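Local atomic coordinates of alpha-galactosidase (Umbelopsis vinacea, PDB entry 3A5V), a protein that hydrolyses terminal alpha-galactosidic linkages as a family 27 glycoside hydrolase that assembles into a tetramer. Residues 32-37 / 273-278; 36-41 / 284-289. One frame throughout, in Å; residues are numbered along the deposited sequence.

Contact 1: 32-37 / 273-278; sequences AKAIAS and DVTNIT. With NAG (2-acetamido-2-deoxy-beta-D-glucopyranose), chain C.
D273 OD1 is gripped twice by T275, whose CA lies nearest that of A34 across the contact. T275 OG1 meets the syn lone pair of D273 OD1 at 2.6 Å. T275 N reaches D273 OD1 at 3.0 Å, from well above the carboxylate plane. This bond, to the N two residues on, closes an Asx turn. The turn probably holds the bend at V274 and T275, which lies against helix 25-38. A34 is small enough for a close approach: its CB is 3.3 Å from V274 O and 4.1 Å from T275 CA. T275 CG2 borders the same methyl. I35 meets V274 deeper in. With chi1 at -72°, I35 CG1 lies beside its own backbone N and meets both branches of V274: CG2 at 3.9 Å and CG1 at 4.0 Å. The two side chains pack at a slant, and W13 of strand 11-14 touches both. No hydrogen bond links the segments. N276 turns away from the helix, and its ND2 is covalently bonded to C1 of an N-linked NAG. T278 OG1 caps T281 N at the start of helix 279-285. This is packing on the outside of a TIM barrel, where helix 25-38, between the first and second barrel strands, meets the loop after the eighth.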
ATOM      1  N   ALA A  32      25.077  36.495   1.171  1.00 13.66           N
ATOM      2  CA  ALA A  32      23.990  37.461   0.909  1.00 13.80           C
ATOM      3  C   ALA A  32      24.507  38.634   0.079  1.00 13.70           C
ATOM      4  O   ALA A  32      23.817  39.101  -0.840  1.00 13.57           O
ATOM      5  CB  ALA A  32      23.350  37.952   2.214  1.00 13.93           C
ATOM      6  N   LYS A  33      25.727  39.096   0.390  1.00 13.05           N
ATOM      7  CA  LYS A  33      26.351  40.191  -0.365  1.00 13.64           C
ATOM      8  C   LYS A  33      26.705  39.774  -1.784  1.00 13.55           C
ATOM      9  O   LYS A  33      26.562  40.558  -2.718  1.00 14.41           O
ATOM     10  CB  LYS A  33      27.569  40.755   0.392  1.00 13.61           C
ATOM     11  CG  LYS A  33      27.120  41.520   1.661  1.00 13.55           C
ATOM     12  CD  LYS A  33      28.283  42.060   2.522  1.00 14.84           C
ATOM     13  CE  LYS A  33      27.682  42.656   3.816  1.00 17.09           C
ATOM     14  NZ  LYS A  33      28.730  43.180   4.734  1.00 20.10           N
ATOM     15  N   ALA A  34      27.148  38.530  -1.952  1.00 12.90           N
ATOM     16  CA  ALA A  34      27.392  37.973  -3.287  1.00 12.87           C
ATOM     17  C   ALA A  34      26.090  37.825  -4.110  1.00 12.91           C
ATOM     18  O   ALA A  34      26.058  38.154  -5.298  1.00 13.63           O
ATOM     19  CB  ALA A  34      28.125  36.620  -3.158  1.00 12.84           C
ATOM     20  N   ILE A  35      25.027  37.325  -3.473  1.00 13.13           N
ATOM     21  CA  ILE A  35      23.689  37.256  -4.078  1.00 12.48           C
ATOM     22  C   ILE A  35      23.239  38.635  -4.590  1.00 13.65           C
ATOM     23  O   ILE A  35      22.817  38.757  -5.742  1.00 12.94           O
ATOM     24  CB  ILE A  35      22.660  36.605  -3.113  1.00 12.60           C
ATOM     25  CG1 ILE A  35      22.930  35.094  -2.981  1.00 12.04           C
ATOM     26  CG2 ILE A  35      21.179  36.824  -3.584  1.00 12.49           C
ATOM     27  CD1 ILE A  35      22.301  34.450  -1.730  1.00 11.77           C
ATOM     28  N   ALA A  36      23.376  39.673  -3.749  1.00 13.36           N
ATOM     29  CA  ALA A  36      23.050  41.038  -4.165  1.00 13.67           C
ATOM     30  C   ALA A  36      23.968  41.547  -5.275  1.00 14.00           C
ATOM     31  O   ALA A  36      23.492  42.052  -6.289  1.00 14.74           O
ATOM     32  CB  ALA A  36      23.100  41.999  -2.959  1.00 14.09           C
ATOM     33  N   SER A  37      25.276  41.404  -5.091  1.00 14.06           N
ATOM     34  CA  SER A  37      26.256  42.010  -6.013  1.00 13.61           C
ATOM     35  C   SER A  37      26.333  41.324  -7.380  1.00 14.21           C
ATOM     36  O   SER A  37      26.566  41.986  -8.406  1.00 13.76           O
ATOM     37  CB  SER A  37      27.654  42.062  -5.382  1.00 13.48           C
ATOM     38  OG  SER A  37      28.192  40.769  -5.150  1.00 13.60           O
ATOM     39  N   ASP A 273      27.377  27.319  -4.731  1.00 18.52           N
ATOM     40  CA  ASP A 273      28.279  28.384  -4.259  1.00 19.25           C
ATOM     41  C   ASP A 273      27.938  29.692  -4.982  1.00 19.14           C
ATOM     42  O   ASP A 273      27.951  29.735  -6.221  1.00 20.39           O
ATOM     43  CB  ASP A 273      29.738  27.990  -4.487  1.00 19.35           C
ATOM     44  CG  ASP A 273      30.737  29.061  -4.027  1.00 21.84           C
ATOM     45  OD1 ASP A 273      30.419  29.943  -3.196  1.00 22.43           O
ATOM     46  OD2 ASP A 273      31.878  28.993  -4.495  1.00 24.78           O
ATOM     47  N   VAL A 274      27.585  30.730  -4.222  1.00 17.91           N
ATOM     48  CA  VAL A 274      27.253  32.039  -4.821  1.00 17.69           C
ATOM     49  C   VAL A 274      28.424  33.023  -4.733  1.00 17.89           C
ATOM     50  O   VAL A 274      28.339  34.133  -5.265  1.00 18.31           O
ATOM     51  CB  VAL A 274      25.969  32.691  -4.203  1.00 17.31           C
ATOM     52  CG1 VAL A 274      24.701  31.980  -4.694  1.00 17.97           C
ATOM     53  CG2 VAL A 274      26.034  32.715  -2.665  1.00 16.81           C
ATOM     54  N   THR A 275      29.516  32.614  -4.091  1.00 18.33           N
ATOM     55  CA  THR A 275      30.674  33.512  -3.924  1.00 19.14           C
ATOM     56  C   THR A 275      31.688  33.419  -5.071  1.00 18.64           C
ATOM     57  O   THR A 275      32.574  34.267  -5.200  1.00 17.81           O
ATOM     58  CB  THR A 275      31.399  33.307  -2.560  1.00 19.47           C
ATOM     59  OG1 THR A 275      31.942  31.984  -2.494  1.00 20.53           O
ATOM     60  CG2 THR A 275      30.435  33.556  -1.385  1.00 20.92           C
ATOM     61  N   ASN A 276      31.567  32.378  -5.888  1.00 18.37           N
ATOM     62  CA  ASN A 276      32.409  32.221  -7.067  1.00 19.21           C
ATOM     63  C   ASN A 276      31.554  31.525  -8.120  1.00 18.42           C
ATOM     64  O   ASN A 276      31.478  30.308  -8.158  1.00 17.75           O
ATOM     65  CB  ASN A 276      33.680  31.426  -6.730  1.00 20.31           C
ATOM     66  CG  ASN A 276      34.675  31.378  -7.886  1.00 24.31           C
ATOM     67  OD1 ASN A 276      34.342  31.676  -9.033  1.00 25.84           O
ATOM     68  ND2 ASN A 276      35.912  31.014  -7.572  1.00 31.61           N
ATOM     69  N   ILE A 277      30.878  32.328  -8.934  1.00 17.68           N
ATOM     70  CA  ILE A 277      29.920  31.830  -9.911  1.00 17.19           C
ATOM     71  C   ILE A 277      30.596  31.857 -11.278  1.00 17.48           C
ATOM     72  O   ILE A 277      30.888  32.936 -11.795  1.00 17.16           O
ATOM     73  CB  ILE A 277      28.623  32.697  -9.939  1.00 17.12           C
ATOM     74  CG1 ILE A 277      28.058  32.918  -8.519  1.00 17.12           C
ATOM     75  CG2 ILE A 277      27.564  32.067 -10.863  1.00 17.14           C
ATOM     76  CD1 ILE A 277      26.852  33.889  -8.458  1.00 15.99           C
ATOM     77  N   THR A 278      30.852  30.680 -11.854  1.00 17.38           N
ATOM     78  CA  THR A 278      31.487  30.593 -13.177  1.00 17.82           C
ATOM     79  C   THR A 278      30.518  31.056 -14.272  1.00 17.90           C
ATOM     80  O   THR A 278      29.296  31.079 -14.074  1.00 17.06           O
ATOM     81  CB  THR A 278      31.908  29.148 -13.543  1.00 18.27           C
ATOM     82  OG1 THR A 278      30.731  28.327 -13.610  1.00 17.22           O
ATOM     83  CG2 THR A 278      32.901  28.572 -12.515  1.00 18.24           C
TER
HETATM   84  C1  NAG C   1      36.754  31.034  -8.740  1.00 39.94           C
HETATM   85  C2  NAG C   1      38.135  31.292  -8.121  1.00 44.44           C
HETATM   86  C3  NAG C   1      39.307  30.960  -9.047  1.00 47.58           C
HETATM   87  C4  NAG C   1      39.075  29.755  -9.973  1.00 50.10           C
HETATM   88  C5  NAG C   1      37.627  29.743 -10.511  1.00 48.34           C
HETATM   89  C6  NAG C   1      37.272  28.534 -11.378  1.00 48.96           C
HETATM   90  C7  NAG C   1      38.805  33.085  -6.620  1.00 42.16           C
HETATM   91  C8  NAG C   1      38.980  34.563  -6.459  1.00 41.66           C
HETATM   92  N2  NAG C   1      38.267  32.689  -7.764  1.00 41.80           N
HETATM   93  O3  NAG C   1      40.462  30.775  -8.241  1.00 47.48           O
HETATM   94  O4  NAG C   1      40.029  29.811 -11.025  1.00 55.84           O
HETATM   95  O5  NAG C   1      36.713  29.798  -9.429  1.00 43.83           O
HETATM   96  O6  NAG C   1      37.159  27.367 -10.586  1.00 49.86           O
HETATM   97  O7  NAG C   1      39.147  32.315  -5.727  1.00 42.95           O

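Contact 2: 36-41 / 284-289; sequences ASSGLK and IIMNKE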
ATOM      1  N   ALA A  36      23.376  39.673  -3.749  1.00 13.36           N
ATOM      2  CA  ALA A  36      23.050  41.038  -4.165  1.00 13.67           C
ATOM      3  C   ALA A  36      23.968  41.547  -5.275  1.00 14.00           C
ATOM      4  O   ALA A  36      23.492  42.052  -6.289  1.00 14.74           O
ATOM      5  CB  ALA A  36      23.100  41.999  -2.959  1.00 14.09           C
ATOM      6  N   SER A  37      25.276  41.404  -5.091  1.00 14.06           N
ATOM      7  CA  SER A  37      26.256  42.010  -6.013  1.00 13.61           C
ATOM      8  C   SER A  37      26.333  41.324  -7.380  1.00 14.21           C
ATOM      9  O   SER A  37      26.566  41.986  -8.406  1.00 13.76           O
ATOM     10  CB  SER A  37      27.654  42.062  -5.382  1.00 13.48           C
ATOM     11  OG  SER A  37      28.192  40.769  -5.150  1.00 13.60           O
ATOM     12  N   SER A  38      26.125  40.010  -7.397  1.00 13.49           N
ATOM     13  CA  SER A  38      26.196  39.245  -8.646  1.00 13.67           C
ATOM     14  C   SER A  38      25.016  39.505  -9.570  1.00 13.65           C
ATOM     15  O   SER A  38      25.064  39.131 -10.739  1.00 14.43           O
ATOM     16  CB  SER A  38      26.237  37.743  -8.347  1.00 12.98           C
ATOM     17  OG  SER A  38      25.025  37.345  -7.722  1.00 12.05           O
ATOM     18  N   GLY A  39      23.943  40.088  -9.044  1.00 13.35           N
ATOM     19  CA  GLY A  39      22.721  40.281  -9.831  1.00 13.72           C
ATOM     20  C   GLY A  39      21.616  39.262  -9.547  1.00 13.85           C
ATOM     21  O   GLY A  39      20.493  39.414 -10.038  1.00 14.08           O
ATOM     22  N   LEU A  40      21.926  38.230  -8.766  1.00 13.23           N
ATOM     23  CA  LEU A  40      20.942  37.189  -8.441  1.00 13.47           C
ATOM     24  C   LEU A  40      19.724  37.755  -7.723  1.00 13.47           C
ATOM     25  O   LEU A  40      18.596  37.380  -8.030  1.00 12.61           O
ATOM     26  CB  LEU A  40      21.584  36.055  -7.613  1.00 12.89           C
ATOM     27  CG  LEU A  40      22.578  35.148  -8.370  1.00 13.46           C
ATOM     28  CD1 LEU A  40      23.283  34.190  -7.431  1.00 12.45           C
ATOM     29  CD2 LEU A  40      21.907  34.355  -9.512  1.00 13.44           C
ATOM     30  N   LYS A  41      19.951  38.669  -6.773  1.00 13.16           N
ATOM     31  CA  LYS A  41      18.843  39.319  -6.099  1.00 14.13           C
ATOM     32  C   LYS A  41      17.839  39.944  -7.076  1.00 14.09           C
ATOM     33  O   LYS A  41      16.624  39.697  -6.982  1.00 14.04           O
ATOM     34  CB  LYS A  41      19.336  40.386  -5.101  1.00 13.88           C
ATOM     35  CG  LYS A  41      18.168  41.188  -4.513  1.00 14.42           C
ATOM     36  CD  LYS A  41      18.658  42.278  -3.543  1.00 15.80           C
ATOM     37  CE  LYS A  41      19.360  43.393  -4.273  1.00 19.62           C
ATOM     38  NZ  LYS A  41      19.432  44.589  -3.360  1.00 24.80           N
ATOM     39  N   ILE A 284      23.200  29.242 -16.994  1.00 14.57           N
ATOM     40  CA  ILE A 284      22.037  28.429 -16.574  1.00 13.97           C
ATOM     41  C   ILE A 284      21.101  29.153 -15.579  1.00 13.04           C
ATOM     42  O   ILE A 284      19.871  29.086 -15.693  1.00 12.86           O
ATOM     43  CB  ILE A 284      22.478  27.044 -15.985  1.00 13.71           C
ATOM     44  CG1 ILE A 284      23.366  26.248 -16.979  1.00 14.97           C
ATOM     45  CG2 ILE A 284      21.239  26.202 -15.515  1.00 14.06           C
ATOM     46  CD1 ILE A 284      22.713  25.948 -18.370  1.00 15.61           C
ATOM     47  N   ILE A 285      21.672  29.856 -14.604  1.00 12.34           N
ATOM     48  CA  ILE A 285      20.835  30.400 -13.521  1.00 11.75           C
ATOM     49  C   ILE A 285      20.459  31.881 -13.689  1.00 12.02           C
ATOM     50  O   ILE A 285      19.680  32.412 -12.892  1.00 12.12           O
ATOM     51  CB  ILE A 285      21.430  30.126 -12.112  1.00 11.50           C
ATOM     52  CG1 ILE A 285      22.685  30.991 -11.852  1.00 11.37           C
ATOM     53  CG2 ILE A 285      21.689  28.583 -11.916  1.00 10.57           C
ATOM     54  CD1 ILE A 285      23.260  30.864 -10.424  1.00 11.26           C
ATOM     55  N   MET A 286      21.021  32.553 -14.696  1.00 12.32           N
ATOM     56  CA  MET A 286      20.758  33.993 -14.843  1.00 13.85           C
ATOM     57  C   MET A 286      20.081  34.355 -16.150  1.00 13.88           C
ATOM     58  O   MET A 286      20.249  35.473 -16.657  1.00 13.62           O
ATOM     59  CB  MET A 286      22.044  34.830 -14.668  1.00 13.62           C
ATOM     60  CG  MET A 286      22.761  34.618 -13.328  1.00 13.69           C
ATOM     61  SD  MET A 286      24.151  35.789 -13.207  1.00 17.86           S
ATOM     62  CE  MET A 286      24.812  35.397 -11.585  1.00 15.84           C
ATOM     63  N   ASN A 287      19.315  33.420 -16.698  1.00 13.10           N
ATOM     64  CA  ASN A 287      18.628  33.671 -17.959  1.00 13.30           C
ATOM     65  C   ASN A 287      17.224  34.177 -17.644  1.00 13.25           C
ATOM     66  O   ASN A 287      16.370  33.407 -17.209  1.00 12.54           O
ATOM     67  CB  ASN A 287      18.601  32.387 -18.810  1.00 12.69           C
ATOM     68  CG  ASN A 287      17.934  32.590 -20.175  1.00 13.94           C
ATOM     69  OD1 ASN A 287      16.904  33.257 -20.281  1.00 14.49           O
ATOM     70  ND2 ASN A 287      18.518  31.997 -21.221  1.00 11.41           N
ATOM     71  N   LYS A 288      16.987  35.469 -17.856  1.00 13.24           N
ATOM     72  CA  LYS A 288      15.703  36.088 -17.491  1.00 14.59           C
ATOM     73  C   LYS A 288      14.501  35.463 -18.177  1.00 13.88           C
ATOM     74  O   LYS A 288      13.420  35.467 -17.614  1.00 13.97           O
ATOM     75  CB  LYS A 288      15.702  37.609 -17.780  1.00 14.85           C
ATOM     76  CG  LYS A 288      16.728  38.397 -16.945  1.00 15.58           C
ATOM     77  CD  LYS A 288      16.758  39.874 -17.386  1.00 18.49           C
ATOM     78  CE  LYS A 288      17.901  40.618 -16.726  1.00 22.92           C
ATOM     79  NZ  LYS A 288      17.788  42.080 -17.096  1.00 28.46           N
ATOM     80  N   GLU A 289      14.681  34.971 -19.406  1.00 13.96           N
ATOM     81  CA  GLU A 289      13.569  34.408 -20.176  1.00 14.65           C
ATOM     82  C   GLU A 289      13.128  33.057 -19.590  1.00 13.86           C
ATOM     83  O   GLU A 289      11.947  32.745 -19.584  1.00 13.63           O
ATOM     84  CB  GLU A 289      13.949  34.267 -21.658  1.00 15.02           C
ATOM     85  CG  GLU A 289      14.340  35.617 -22.315  1.00 15.68           C
ATOM     86  CD  GLU A 289      14.365  35.567 -23.838  1.00 17.32           C
ATOM     87  OE1 GLU A 289      13.679  34.716 -24.442  1.00 19.85           O
ATOM     88  OE2 GLU A 289      15.080  36.392 -24.445  1.00 20.99           O
TER
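S38, in the last turn of helix 25-38, meets the end of M286. S38 O is 3.8 Å from M286 CE, and S38 CB lies 4.2 Å from the same methyl. The hydroxyl is occupied within its own part of the chain: S38 OG bonds to A34 O and receives a weak bond from L40 N at 3.4 Å. G39 then breaks the helix with a positive phi of 101°. This turn brings L40 round to carry the rest of the contact. L40 CD2 is the branch that touches both partners. L40 CD2 is 3.7 Å from M286 CE and 3.9 Å from M286 CG, so it touches the methionine on both sides of SD. The two side chains cross at about a right angle. M286 can reach that far because it is extended beyond CG (chi2 -174°, chi3 179°). L40 CD2 also meets I285 CD1 at 3.9 Å, with the two side chains set at a slant. The side-chain contacts are apolar, and no hydrogen bond joins the segments. N287 caps helix 288-294: its OD1 accepts from V290 N and, weakly, from E289 N. The contact lies on the outer, helical side of the (beta/alpha)8 barrel. It joins the end of helix 25-38 and the start of helix 40-43 to the junction of helices 279-285 and 288-294, with L40 and I285 both resting on L270 of strand 268-270.

How the contacts relate
Contacts 1 and 2 have centres 10 Å apart and share A36 and S37 at the end of helix 25-38. They join at L40. L40 CD1 packs on V274 CG1 (3.8 Å) and on I277 CD1 (3.7 Å), while its other branch, CD2, serves contact 2. A probable hydrogen bond from K41 N to I35 O (3.0 Å) joins the last turn of helix 25-38 to the start of helix 40-43. Segments 273-278 and 284-289 are the two ends of one stretch running through helix 279-285. Contact 1 carries the glycan on N276. In contact 2 the M286 side chain is about 4 Å from a bound 1PG, probably from the crystallisation liquor.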